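Local coordinates for probable sugar ABC transporter, sugar-binding protein (Streptococcus pneumoniae, PDB 2W7Y), which binds the blood group A-trisaccharide as a solute-binding protein and probably delivers such glycans to a sugar ABC transporter, at residues Tyr126-Val136 with Leu326-Asp335; Glu41-Ser49 with Lys57-Lys65. All blocks are in the same frame, centred on the assembly; numbering follows the deposited sequence.

From the N terminus, contact 2 closes first: strand 39-44 runs out through the sugar-binding loop, and helix 54-69 returns antiparallel to it, so that only seven residues separate Glu41-Ser49 from Lys57-Lys65. Contact 1 opens later and is long-range, 189 residues lying between Tyr126-Val136 and Leu326-Asp335. The two therefore follow in series, neither nested nor crossed. In space they meet through helix 319-332, their centres about 19 Å apart: Phe328 CZ lies 3.6 Å from Phe42 CE2, and Tyr331 OH probably hydrogen-bonds to Leu62 O at 2.7 Å. This helix thus joins the strand-helix pair of contact 2 to the short helices of contact 1.

Contact 1: Tyr126-Val136 with Leu326-Asp335; sequences YIDSNKLEKNV and LEFLKYMTSD
Apolar packing centres on Tyr126, whose ring receives Leu326 over one face: CB of Leu326 stands 3.6 Å from the ring centroid and 7° off the normal, a CH-pi contact. Both methyls of Leu326 continue along the ring toward CG, since the two side chains run past each other in opposite directions. With CG of Tyr126 anti to the backbone N, the ring extends to helix 319-332, where Lys330 CB sits at its hydroxyl edge, 3.7 Å from Tyr126 OH. Leu132 crosses the bent Lys330 chain at about a right angle, both its methyls 3.8 Å from Lys330 CD.

Hydrogen bonding across the segments comes from Asn135. Its ND2 donates to Thr333 O at 3.0 Å with an N-H...O angle of 164°; the acceptor lies in the amide plane, whereas the donor is tilted 32° from the carbonyl plane. A second amide works within 126-136: Asn130 ND2 lies over the other face of the Tyr126 ring, toward its rim, and donates to Tyr126 O at 2.8 Å.

In the fold, the C-terminal half of helix 319-332 packs on helix 124-129 and the loop after it, and the residues just beyond its end meet helix 133-136. Asp335 OD1 is bonded to Asn351, Ile127 leans on Tyr140 of helix 139-142, and Phe328 turns away toward helix 54-69 and Phe77 of strand 76-81.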
loop_
_atom_site.group_PDB
_atom_site.type_symbol
_atom_site.label_atom_id
_atom_site.label_comp_id
_atom_site.label_asym_id
_atom_site.label_seq_id
_atom_site.Cartn_x
_atom_site.Cartn_y
_atom_site.Cartn_z
ATOM N N TYR A 126 -2.653 -24.698 4.547
ATOM C CA TYR A 126 -2.789 -24.991 3.111
ATOM C C TYR A 126 -1.538 -24.618 2.307
ATOM O O TYR A 126 -1.142 -25.348 1.394
ATOM C CB TYR A 126 -4.016 -24.279 2.527
ATOM C CG TYR A 126 -4.235 -24.499 1.041
ATOM C CD1 TYR A 126 -3.837 -23.541 0.108
ATOM C CD2 TYR A 126 -4.845 -25.661 0.570
ATOM C CE1 TYR A 126 -4.037 -23.737 -1.257
ATOM C CE2 TYR A 126 -5.050 -25.867 -0.791
ATOM C CZ TYR A 126 -4.645 -24.899 -1.699
ATOM O OH TYR A 126 -4.852 -25.103 -3.044
ATOM N N ILE A 127 -0.936 -23.478 2.643
ATOM C CA ILE A 127 0.307 -23.037 2.010
ATOM C C ILE A 127 1.452 -24.018 2.297
ATOM O O ILE A 127 2.272 -24.291 1.416
ATOM C CB ILE A 127 0.693 -21.594 2.454
ATOM C CG1 ILE A 127 -0.296 -20.571 1.880
ATOM C CG2 ILE A 127 2.111 -21.240 2.015
ATOM C CD1 ILE A 127 -0.305 -19.230 2.606
ATOM N N ASP A 128 1.469 -24.568 3.515
ATOM C CA ASP A 128 2.622 -25.335 4.020
ATOM C C ASP A 128 3.086 -26.548 3.178
ATOM O O ASP A 128 4.289 -26.808 3.079
ATOM C CB ASP A 128 2.573 -25.510 5.536
ATOM C CG ASP A 128 2.999 -24.231 6.258
ATOM O OD1 ASP A 128 3.772 -23.444 5.660
ATOM O OD2 ASP A 128 2.558 -23.996 7.402
ATOM N N SER A 129 2.181 -27.244 2.477
ATOM C CA SER A 129 1.334 -28.348 2.957
ATOM C C SER A 129 1.150 -28.626 1.437
ATOM O O SER A 129 1.254 -29.755 0.956
ATOM C CB SER A 129 0.020 -27.869 3.712
ATOM O OG SER A 129 -1.094 -28.973 3.237
ATOM N N ASN A 130 1.000 -27.515 0.700
ATOM C CA ASN A 130 1.073 -27.450 -0.770
ATOM C C ASN A 130 2.341 -26.769 -1.308
ATOM O O ASN A 130 2.420 -26.453 -2.499
ATOM C CB ASN A 130 -0.160 -26.741 -1.340
ATOM C CG ASN A 130 -1.414 -27.573 -1.220
ATOM O OD1 ASN A 130 -1.813 -28.247 -2.170
ATOM N ND2 ASN A 130 -2.035 -27.549 -0.044
ATOM N N LYS A 131 3.318 -26.549 -0.425
ATOM C CA LYS A 131 4.648 -26.012 -0.782
ATOM C C LYS A 131 4.576 -24.668 -1.515
ATOM O O LYS A 131 5.108 -24.522 -2.621
ATOM C CB LYS A 131 5.462 -27.026 -1.613
ATOM C CG LYS A 131 5.383 -28.481 -1.157
ATOM C CD LYS A 131 5.980 -29.436 -2.203
ATOM C CE LYS A 131 5.149 -29.504 -3.496
ATOM N NZ LYS A 131 3.775 -30.063 -3.290
ATOM N N LEU A 132 3.918 -23.692 -0.892
ATOM C CA LEU A 132 3.707 -22.382 -1.511
ATOM C C LEU A 132 4.322 -21.231 -0.709
ATOM O O LEU A 132 3.846 -20.098 -0.786
ATOM C CB LEU A 132 2.210 -22.129 -1.742
ATOM C CG LEU A 132 1.360 -23.175 -2.473
ATOM C CD1 LEU A 132 -0.111 -22.875 -2.276
ATOM C CD2 LEU A 132 1.703 -23.258 -3.957
ATOM N N GLU A 133 5.373 -21.529 0.056
ATOM C CA GLU A 133 6.126 -20.514 0.800
ATOM C C GLU A 133 6.670 -19.441 -0.146
ATOM O O GLU A 133 6.518 -18.243 0.106
ATOM C CB GLU A 133 7.288 -21.147 1.577
ATOM C CG GLU A 133 6.894 -21.873 2.862
ATOM C CD GLU A 133 6.493 -23.337 2.660
ATOM O OE1 GLU A 133 6.457 -23.819 1.503
ATOM O OE2 GLU A 133 6.217 -24.016 3.676
ATOM N N LYS A 134 7.301 -19.894 -1.230
ATOM C CA LYS A 134 7.892 -19.016 -2.242
ATOM C C LYS A 134 6.849 -18.243 -3.040
ATOM O O LYS A 134 7.089 -17.102 -3.446
ATOM C CB LYS A 134 8.759 -19.826 -3.209
ATOM C CG LYS A 134 10.229 -19.839 -2.870
ATOM C CD LYS A 134 11.042 -20.100 -4.126
ATOM C CE LYS A 134 12.289 -19.235 -4.170
ATOM N NZ LYS A 134 12.818 -19.068 -5.553
ATOM N N ASN A 135 5.701 -18.877 -3.269
ATOM C CA ASN A 135 4.615 -18.288 -4.044
ATOM C C ASN A 135 3.943 -17.105 -3.350
ATOM O O ASN A 135 3.520 -16.157 -4.011
ATOM C CB ASN A 135 3.569 -19.349 -4.397
ATOM C CG ASN A 135 4.120 -20.446 -5.286
ATOM O OD1 ASN A 135 4.841 -21.326 -4.824
ATOM N ND2 ASN A 135 3.772 -20.402 -6.570
ATOM N N VAL A 136 3.842 -17.169 -2.023
ATOM C CA VAL A 136 3.230 -16.089 -1.241
ATOM C C VAL A 136 4.264 -15.044 -0.806
ATOM O O VAL A 136 3.901 -13.923 -0.431
ATOM C CB VAL A 136 2.428 -16.620 -0.017
ATOM C CG1 VAL A 136 1.317 -17.562 -0.477
ATOM C CG2 VAL A 136 3.343 -17.305 1.004
ATOM N N LEU A 326 -9.351 -21.832 -1.692
ATOM C CA LEU A 326 -7.920 -22.083 -1.507
ATOM C C LEU A 326 -7.245 -22.383 -2.842
ATOM O O LEU A 326 -6.086 -22.008 -3.053
ATOM C CB LEU A 326 -7.680 -23.217 -0.502
ATOM C CG LEU A 326 -7.958 -22.908 0.977
ATOM C CD1 LEU A 326 -8.052 -24.190 1.793
ATOM C CD2 LEU A 326 -6.915 -21.963 1.574
ATOM N N GLU A 327 -7.977 -23.049 -3.739
ATOM C CA GLU A 327 -7.540 -23.235 -5.127
ATOM C C GLU A 327 -7.350 -21.887 -5.839
ATOM O O GLU A 327 -6.451 -21.745 -6.667
ATOM C CB GLU A 327 -8.520 -24.127 -5.902
ATOM C CG GLU A 327 -8.487 -25.617 -5.505
ATOM C CD GLU A 327 -9.648 -26.435 -6.082
ATOM O OE1 GLU A 327 -10.026 -26.205 -7.250
ATOM O OE2 GLU A 327 -10.182 -27.326 -5.377
ATOM N N PHE A 328 -8.187 -20.903 -5.501
ATOM C CA PHE A 328 -8.089 -19.558 -6.075
ATOM C C PHE A 328 -6.862 -18.797 -5.564
ATOM O O PHE A 328 -6.216 -18.074 -6.322
ATOM C CB PHE A 328 -9.379 -18.760 -5.828
ATOM C CG PHE A 328 -9.340 -17.351 -6.365
ATOM C CD1 PHE A 328 -9.275 -17.112 -7.737
ATOM C CD2 PHE A 328 -9.370 -16.262 -5.496
ATOM C CE1 PHE A 328 -9.238 -15.813 -8.238
ATOM C CE2 PHE A 328 -9.340 -14.957 -5.990
ATOM C CZ PHE A 328 -9.278 -14.734 -7.363
ATOM N N LEU A 329 -6.563 -18.958 -4.277
ATOM C CA LEU A 329 -5.325 -18.462 -3.682
ATOM C C LEU A 329 -4.104 -19.063 -4.387
ATOM O O LEU A 329 -3.168 -18.346 -4.728
ATOM C CB LEU A 329 -5.290 -18.779 -2.178
ATOM C CG LEU A 329 -3.957 -18.646 -1.429
ATOM C CD1 LEU A 329 -3.486 -17.201 -1.392
ATOM C CD2 LEU A 329 -4.057 -19.214 -0.022
ATOM N N LYS A 330 -4.135 -20.381 -4.591
ATOM C CA LYS A 330 -3.111 -21.124 -5.326
ATOM C C LYS A 330 -2.933 -20.583 -6.749
ATOM O O LYS A 330 -1.806 -20.423 -7.230
ATOM C CB LYS A 330 -3.504 -22.608 -5.360
ATOM C CG LYS A 330 -2.694 -23.509 -6.287
ATOM C CD LYS A 330 -1.620 -24.267 -5.529
ATOM C CE LYS A 330 -1.280 -25.574 -6.221
ATOM N NZ LYS A 330 -2.311 -26.623 -5.967
ATOM N N TYR A 331 -4.056 -20.306 -7.408
ATOM C CA TYR A 331 -4.077 -19.807 -8.781
ATOM C C TYR A 331 -3.468 -18.401 -8.910
ATOM O O TYR A 331 -2.584 -18.175 -9.742
ATOM C CB TYR A 331 -5.514 -19.842 -9.310
ATOM C CG TYR A 331 -5.752 -19.122 -10.617
ATOM C CD1 TYR A 331 -5.490 -19.745 -11.840
ATOM C CD2 TYR A 331 -6.264 -17.822 -10.635
ATOM C CE1 TYR A 331 -5.721 -19.085 -13.049
ATOM C CE2 TYR A 331 -6.494 -17.154 -11.830
ATOM C CZ TYR A 331 -6.226 -17.790 -13.033
ATOM O OH TYR A 331 -6.457 -17.132 -14.218
HETATM N N MSE A 332 -3.938 -17.471 -8.077
HETATM C CA MSE A 332 -3.491 -16.073 -8.119
HETATM C C MSE A 332 -2.023 -15.921 -7.744
HETATM O O MSE A 332 -1.409 -14.885 -7.985
HETATM C CB MSE A 332 -4.348 -15.208 -7.191
HETATM C CG MSE A 332 -5.765 -14.959 -7.689
HETATM SE SE MSE A 332 -5.872 -14.202 -9.495
HETATM C CE MSE A 332 -5.001 -12.481 -9.181
ATOM N N THR A 333 -1.477 -16.982 -7.173
ATOM C CA THR A 333 -0.150 -16.987 -6.584
ATOM C C THR A 333 0.794 -17.922 -7.376
ATOM O O THR A 333 1.973 -18.077 -7.046
ATOM C CB THR A 333 -0.296 -17.266 -5.052
ATOM O OG1 THR A 333 -0.261 -16.018 -4.342
ATOM C CG2 THR A 333 0.749 -18.179 -4.506
ATOM N N SER A 334 0.265 -18.492 -8.459
ATOM C CA SER A 334 1.021 -19.393 -9.331
ATOM C C SER A 334 2.022 -18.662 -10.233
ATOM O O SER A 334 1.882 -17.464 -10.492
ATOM C CB SER A 334 0.069 -20.246 -10.181
ATOM O OG SER A 334 -0.688 -19.443 -11.067
ATOM N N ASP A 335 3.016 -19.412 -10.710
ATOM C CA ASP A 335 4.091 -18.892 -11.562
ATOM C C ASP A 335 3.589 -18.114 -12.779
ATOM O O ASP A 335 4.079 -17.020 -13.065
ATOM C CB ASP A 335 5.011 -20.034 -12.020
ATOM C CG ASP A 335 5.926 -20.545 -10.913
ATOM O OD1 ASP A 335 5.882 -20.005 -9.785
ATOM O OD2 ASP A 335 6.700 -21.493 -11.179
#

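Contact 2: Glu41-Ser49 with Lys57-Lys65; sequences EFYHGYHHS and KTMRDLYDK. With FUC (alpha-L-fucopyranose), chain C; GAL (beta-D-galactopyranose), chain B.
Tyr46 is sandwiched between helix and sugar: Met59 CG, of a selenomethionine, lies 3.6 Å from its ring centroid, 3° off the normal, while fucose C6 covers the opposite face. Gly45, Tyr46 and His48 give three hydrogen bonds to the trisaccharide. Tyr46 OH pairs with galactose O1 at 2.6 Å, His48 NE2 meets fucose O3 at the imidazole edge, and fucose O4 donates to Gly45 O at 2.7 Å. Asn263 also bonds the fucose and Ala106 the galactose.

Arg60 probably helps to hold the sugar-binding loop in place: its chain, bent at chi3 (-61°), brings the guanidinium edge to two backbone carbonyls for three hydrogen bonds. NH1 and NH2 grip His48 O end-on, at 2.8 and 2.9 Å, from the same face of the carbonyl plane; NH1 also reaches Tyr46 O at 2.9 Å, from above that carbonyl's plane.

Farther out, Tyr63 anchors an aromatic cluster. Phe42 presents its edge to the Tyr63 face in a T-shaped pair, planes at 80°, and Tyr63 directs its edge, through CE2, onto the His44 face. The buried Tyr63 OH has no polar partner in the model and sits 3.2 Å from Tyr46 CD2.

Strand 41-44 and helix 57-65 run antiparallel. Strand 39-44, helix 54-69 and parallel strand 76-81 form a beta-alpha-beta unit, with strand 102-104 beyond strand 39-44; Phe328 and Met332 of helix 319-332 touch Tyr63.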
loop_
_atom_site.group_PDB
_atom_site.type_symbol
_atom_site.label_atom_id
_atom_site.label_comp_id
_atom_site.label_asym_id
_atom_site.label_seq_id
_atom_site.Cartn_x
_atom_site.Cartn_y
_atom_site.Cartn_z
ATOM N N GLU A 41 -18.679 -16.302 -3.900
ATOM C CA GLU A 41 -18.651 -14.877 -4.229
ATOM C C GLU A 41 -17.284 -14.256 -3.924
ATOM O O GLU A 41 -16.805 -14.314 -2.790
ATOM C CB GLU A 41 -19.785 -14.127 -3.502
ATOM C CG GLU A 41 -19.675 -14.096 -1.970
ATOM C CD GLU A 41 -20.924 -13.573 -1.258
ATOM O OE1 GLU A 41 -20.866 -13.393 -0.016
ATOM O OE2 GLU A 41 -21.957 -13.350 -1.930
ATOM N N PHE A 42 -16.658 -13.672 -4.944
ATOM C CA PHE A 42 -15.342 -13.058 -4.787
ATOM C C PHE A 42 -15.388 -11.550 -5.017
ATOM O O PHE A 42 -15.638 -11.094 -6.128
ATOM C CB PHE A 42 -14.298 -13.747 -5.687
ATOM C CG PHE A 42 -13.025 -12.953 -5.882
ATOM C CD1 PHE A 42 -12.226 -12.595 -4.791
ATOM C CD2 PHE A 42 -12.626 -12.564 -7.155
ATOM C CE1 PHE A 42 -11.052 -11.854 -4.965
ATOM C CE2 PHE A 42 -11.454 -11.828 -7.343
ATOM C CZ PHE A 42 -10.662 -11.474 -6.244
ATOM N N TYR A 43 -15.140 -10.787 -3.956
ATOM C CA TYR A 43 -15.163 -9.328 -4.027
ATOM C C TYR A 43 -13.771 -8.740 -4.271
ATOM O O TYR A 43 -12.810 -9.092 -3.585
ATOM C CB TYR A 43 -15.812 -8.730 -2.766
ATOM C CG TYR A 43 -17.249 -9.164 -2.581
ATOM C CD1 TYR A 43 -17.566 -10.273 -1.795
ATOM C CD2 TYR A 43 -18.290 -8.485 -3.218
ATOM C CE1 TYR A 43 -18.880 -10.690 -1.638
ATOM C CE2 TYR A 43 -19.611 -8.897 -3.069
ATOM C CZ TYR A 43 -19.900 -9.999 -2.278
ATOM O OH TYR A 43 -21.208 -10.412 -2.120
ATOM N N HIS A 44 -13.685 -7.849 -5.259
ATOM C CA HIS A 44 -12.450 -7.126 -5.600
ATOM C C HIS A 44 -12.754 -5.676 -6.001
ATOM O O HIS A 44 -13.907 -5.331 -6.255
ATOM C CB HIS A 44 -11.699 -7.847 -6.721
ATOM C CG HIS A 44 -12.426 -7.854 -8.029
ATOM N ND1 HIS A 44 -13.312 -8.849 -8.385
ATOM C CD2 HIS A 44 -12.399 -6.985 -9.068
ATOM C CE1 HIS A 44 -13.801 -8.592 -9.585
ATOM N NE2 HIS A 44 -13.263 -7.468 -10.023
ATOM N N GLY A 45 -11.722 -4.834 -6.058
ATOM C CA GLY A 45 -11.896 -3.425 -6.412
ATOM C C GLY A 45 -11.484 -3.039 -7.826
ATOM O O GLY A 45 -11.293 -1.859 -8.123
ATOM N N TYR A 46 -11.353 -4.026 -8.705
ATOM C CA TYR A 46 -11.003 -3.767 -10.100
ATOM C C TYR A 46 -12.268 -3.610 -10.948
ATOM O O TYR A 46 -12.666 -4.513 -11.684
ATOM C CB TYR A 46 -10.076 -4.861 -10.638
ATOM C CG TYR A 46 -8.758 -4.963 -9.896
ATOM C CD1 TYR A 46 -7.731 -4.042 -10.120
ATOM C CD2 TYR A 46 -8.540 -5.974 -8.965
ATOM C CE1 TYR A 46 -6.521 -4.130 -9.432
ATOM C CE2 TYR A 46 -7.329 -6.073 -8.275
ATOM C CZ TYR A 46 -6.325 -5.148 -8.512
ATOM O OH TYR A 46 -5.127 -5.230 -7.831
ATOM N N HIS A 47 -12.889 -2.437 -10.816
ATOM C CA HIS A 47 -14.173 -2.109 -11.451
ATOM C C HIS A 47 -13.991 -1.250 -12.700
ATOM O O HIS A 47 -14.924 -1.059 -13.474
ATOM C CB HIS A 47 -15.051 -1.352 -10.453
ATOM C CG HIS A 47 -14.410 -0.111 -9.909
ATOM N ND1 HIS A 47 -14.425 1.092 -10.584
ATOM C CD2 HIS A 47 -13.734 0.113 -8.757
ATOM C CE1 HIS A 47 -13.785 2.002 -9.871
ATOM N NE2 HIS A 47 -13.357 1.435 -8.758
ATOM N N HIS A 48 -12.777 -0.737 -12.871
ATOM C CA HIS A 48 -12.457 0.273 -13.873
ATOM C C HIS A 48 -12.663 -0.212 -15.302
ATOM O O HIS A 48 -12.331 -1.354 -15.638
ATOM C CB HIS A 48 -11.002 0.736 -13.700
ATOM C CG HIS A 48 -10.631 1.042 -12.281
ATOM N ND1 HIS A 48 -10.445 2.328 -11.819
ATOM C CD2 HIS A 48 -10.427 0.227 -11.218
ATOM C CE1 HIS A 48 -10.137 2.291 -10.536
ATOM N NE2 HIS A 48 -10.122 1.029 -10.146
ATOM N N SER A 49 -13.222 0.661 -16.135
ATOM C CA SER A 49 -13.261 0.427 -17.569
ATOM C C SER A 49 -11.822 0.427 -18.065
ATOM O O SER A 49 -10.973 1.136 -17.516
ATOM C CB SER A 49 -14.071 1.510 -18.280
ATOM O OG SER A 49 -13.374 2.741 -18.322
ATOM N N LYS A 57 -9.095 -4.514 -16.129
ATOM C CA LYS A 57 -9.562 -5.456 -17.140
ATOM C C LYS A 57 -8.685 -6.709 -17.175
ATOM O O LYS A 57 -9.196 -7.829 -17.276
ATOM C CB LYS A 57 -9.581 -4.778 -18.515
ATOM C CG LYS A 57 -10.696 -5.238 -19.441
ATOM C CD LYS A 57 -10.318 -6.475 -20.223
ATOM C CE LYS A 57 -11.524 -7.076 -20.915
ATOM N NZ LYS A 57 -11.140 -8.267 -21.709
ATOM N N THR A 58 -7.368 -6.512 -17.098
ATOM C CA THR A 58 -6.408 -7.610 -17.010
ATOM C C THR A 58 -6.720 -8.504 -15.807
ATOM O O THR A 58 -6.760 -9.729 -15.937
ATOM C CB THR A 58 -4.959 -7.089 -16.912
ATOM O OG1 THR A 58 -4.671 -6.247 -18.037
ATOM C CG2 THR A 58 -3.963 -8.241 -16.880
HETATM N N MSE A 59 -6.955 -7.882 -14.652
HETATM C CA MSE A 59 -7.292 -8.604 -13.425
HETATM C C MSE A 59 -8.596 -9.383 -13.558
HETATM O O MSE A 59 -8.657 -10.549 -13.175
HETATM C CB MSE A 59 -7.390 -7.645 -12.236
HETATM C CG MSE A 59 -6.093 -6.981 -11.842
HETATM SE SE MSE A 59 -4.732 -8.224 -11.218
HETATM C CE MSE A 59 -3.644 -6.918 -10.322
ATOM N N ARG A 60 -9.628 -8.729 -14.098
ATOM C CA ARG A 60 -10.930 -9.363 -14.344
ATOM C C ARG A 60 -10.830 -10.532 -15.326
ATOM O O ARG A 60 -11.572 -11.511 -15.204
ATOM C CB ARG A 60 -11.968 -8.344 -14.840
ATOM C CG ARG A 60 -12.391 -7.310 -13.801
ATOM C CD ARG A 60 -13.671 -6.564 -14.197
ATOM N NE ARG A 60 -13.546 -5.814 -15.448
ATOM C CZ ARG A 60 -13.111 -4.560 -15.545
ATOM N NH1 ARG A 60 -12.743 -3.886 -14.465
ATOM N NH2 ARG A 60 -13.043 -3.979 -16.735
ATOM N N ASP A 61 -9.920 -10.423 -16.293
ATOM C CA ASP A 61 -9.639 -11.524 -17.223
ATOM C C ASP A 61 -9.023 -12.717 -16.499
ATOM O O ASP A 61 -9.366 -13.863 -16.785
ATOM C CB ASP A 61 -8.731 -11.068 -18.372
ATOM C CG ASP A 61 -9.460 -10.209 -19.397
ATOM O OD1 ASP A 61 -10.708 -10.221 -19.418
ATOM O OD2 ASP A 61 -8.778 -9.522 -20.187
ATOM N N LEU A 62 -8.121 -12.431 -15.563
ATOM C CA LEU A 62 -7.520 -13.440 -14.689
ATOM C C LEU A 62 -8.559 -14.190 -13.854
ATOM O O LEU A 62 -8.454 -15.399 -13.676
ATOM C CB LEU A 62 -6.486 -12.787 -13.757
ATOM C CG LEU A 62 -4.971 -12.912 -13.992
ATOM C CD1 LEU A 62 -4.577 -12.874 -15.461
ATOM C CD2 LEU A 62 -4.223 -11.836 -13.200
ATOM N N TYR A 63 -9.562 -13.466 -13.357
ATOM C CA TYR A 63 -10.569 -14.036 -12.455
ATOM C C TYR A 63 -11.552 -14.980 -13.148
ATOM O O TYR A 63 -11.746 -16.107 -12.702
ATOM C CB TYR A 63 -11.363 -12.941 -11.731
ATOM C CG TYR A 63 -10.560 -11.940 -10.924
ATOM C CD1 TYR A 63 -9.404 -12.316 -10.233
ATOM C CD2 TYR A 63 -10.985 -10.612 -10.821
ATOM C CE1 TYR A 63 -8.680 -11.390 -9.485
ATOM C CE2 TYR A 63 -10.268 -9.680 -10.073
ATOM C CZ TYR A 63 -9.120 -10.079 -9.409
ATOM O OH TYR A 63 -8.420 -9.158 -8.670
ATOM N N ASP A 64 -12.186 -14.519 -14.224
ATOM C CA ASP A 64 -13.210 -15.334 -14.888
ATOM C C ASP A 64 -12.618 -16.438 -15.771
ATOM O O ASP A 64 -13.339 -17.306 -16.261
ATOM C CB ASP A 64 -14.258 -14.473 -15.628
ATOM C CG ASP A 64 -13.643 -13.457 -16.562
ATOM O OD1 ASP A 64 -12.498 -13.661 -17.009
ATOM O OD2 ASP A 64 -14.318 -12.447 -16.852
ATOM N N LYS A 65 -11.301 -16.388 -15.950
ATOM C CA LYS A 65 -10.523 -17.473 -16.534
ATOM C C LYS A 65 -10.381 -18.616 -15.522
ATOM O O LYS A 65 -10.387 -19.793 -15.899
ATOM C CB LYS A 65 -9.164 -16.923 -16.979
ATOM C CG LYS A 65 -8.032 -17.917 -17.179
ATOM C CD LYS A 65 -6.823 -17.168 -17.731
ATOM C CE LYS A 65 -5.517 -17.660 -17.134
ATOM N NZ LYS A 65 -4.393 -16.724 -17.436
HETATM C C1 FUC C . -6.382 -0.160 -5.047
HETATM C C2 FUC C . -7.209 0.932 -5.730
HETATM C C3 FUC C . -7.628 0.463 -7.125
HETATM C C4 FUC C . -8.420 -0.840 -7.019
HETATM C C5 FUC C . -7.588 -1.878 -6.258
HETATM C C6 FUC C . -8.353 -3.173 -6.001
HETATM O O2 FUC C . -6.445 2.108 -5.828
HETATM O O3 FUC C . -8.364 1.459 -7.803
HETATM O O4 FUC C . -9.650 -0.616 -6.357
HETATM O O5 FUC C . -7.117 -1.377 -5.015
HETATM C C1 GAL B . -3.655 -2.076 -6.176
HETATM C C2 GAL B . -4.207 -1.182 -5.064
HETATM C C3 GAL B . -3.068 -0.482 -4.316
HETATM C C4 GAL B . -1.958 -1.461 -3.917
HETATM C C5 GAL B . -1.516 -2.248 -5.159
HETATM C C6 GAL B . -0.398 -3.260 -4.896
HETATM O O1 GAL B . -4.693 -2.905 -6.650
HETATM O O2 GAL B . -5.066 -0.230 -5.655
HETATM O O3 GAL B . -3.578 0.193 -3.189
HETATM O O4 GAL B . -2.439 -2.313 -2.904
HETATM O O5 GAL B . -2.630 -2.927 -5.708
HETATM O O6 GAL B . 0.269 -3.535 -6.114
#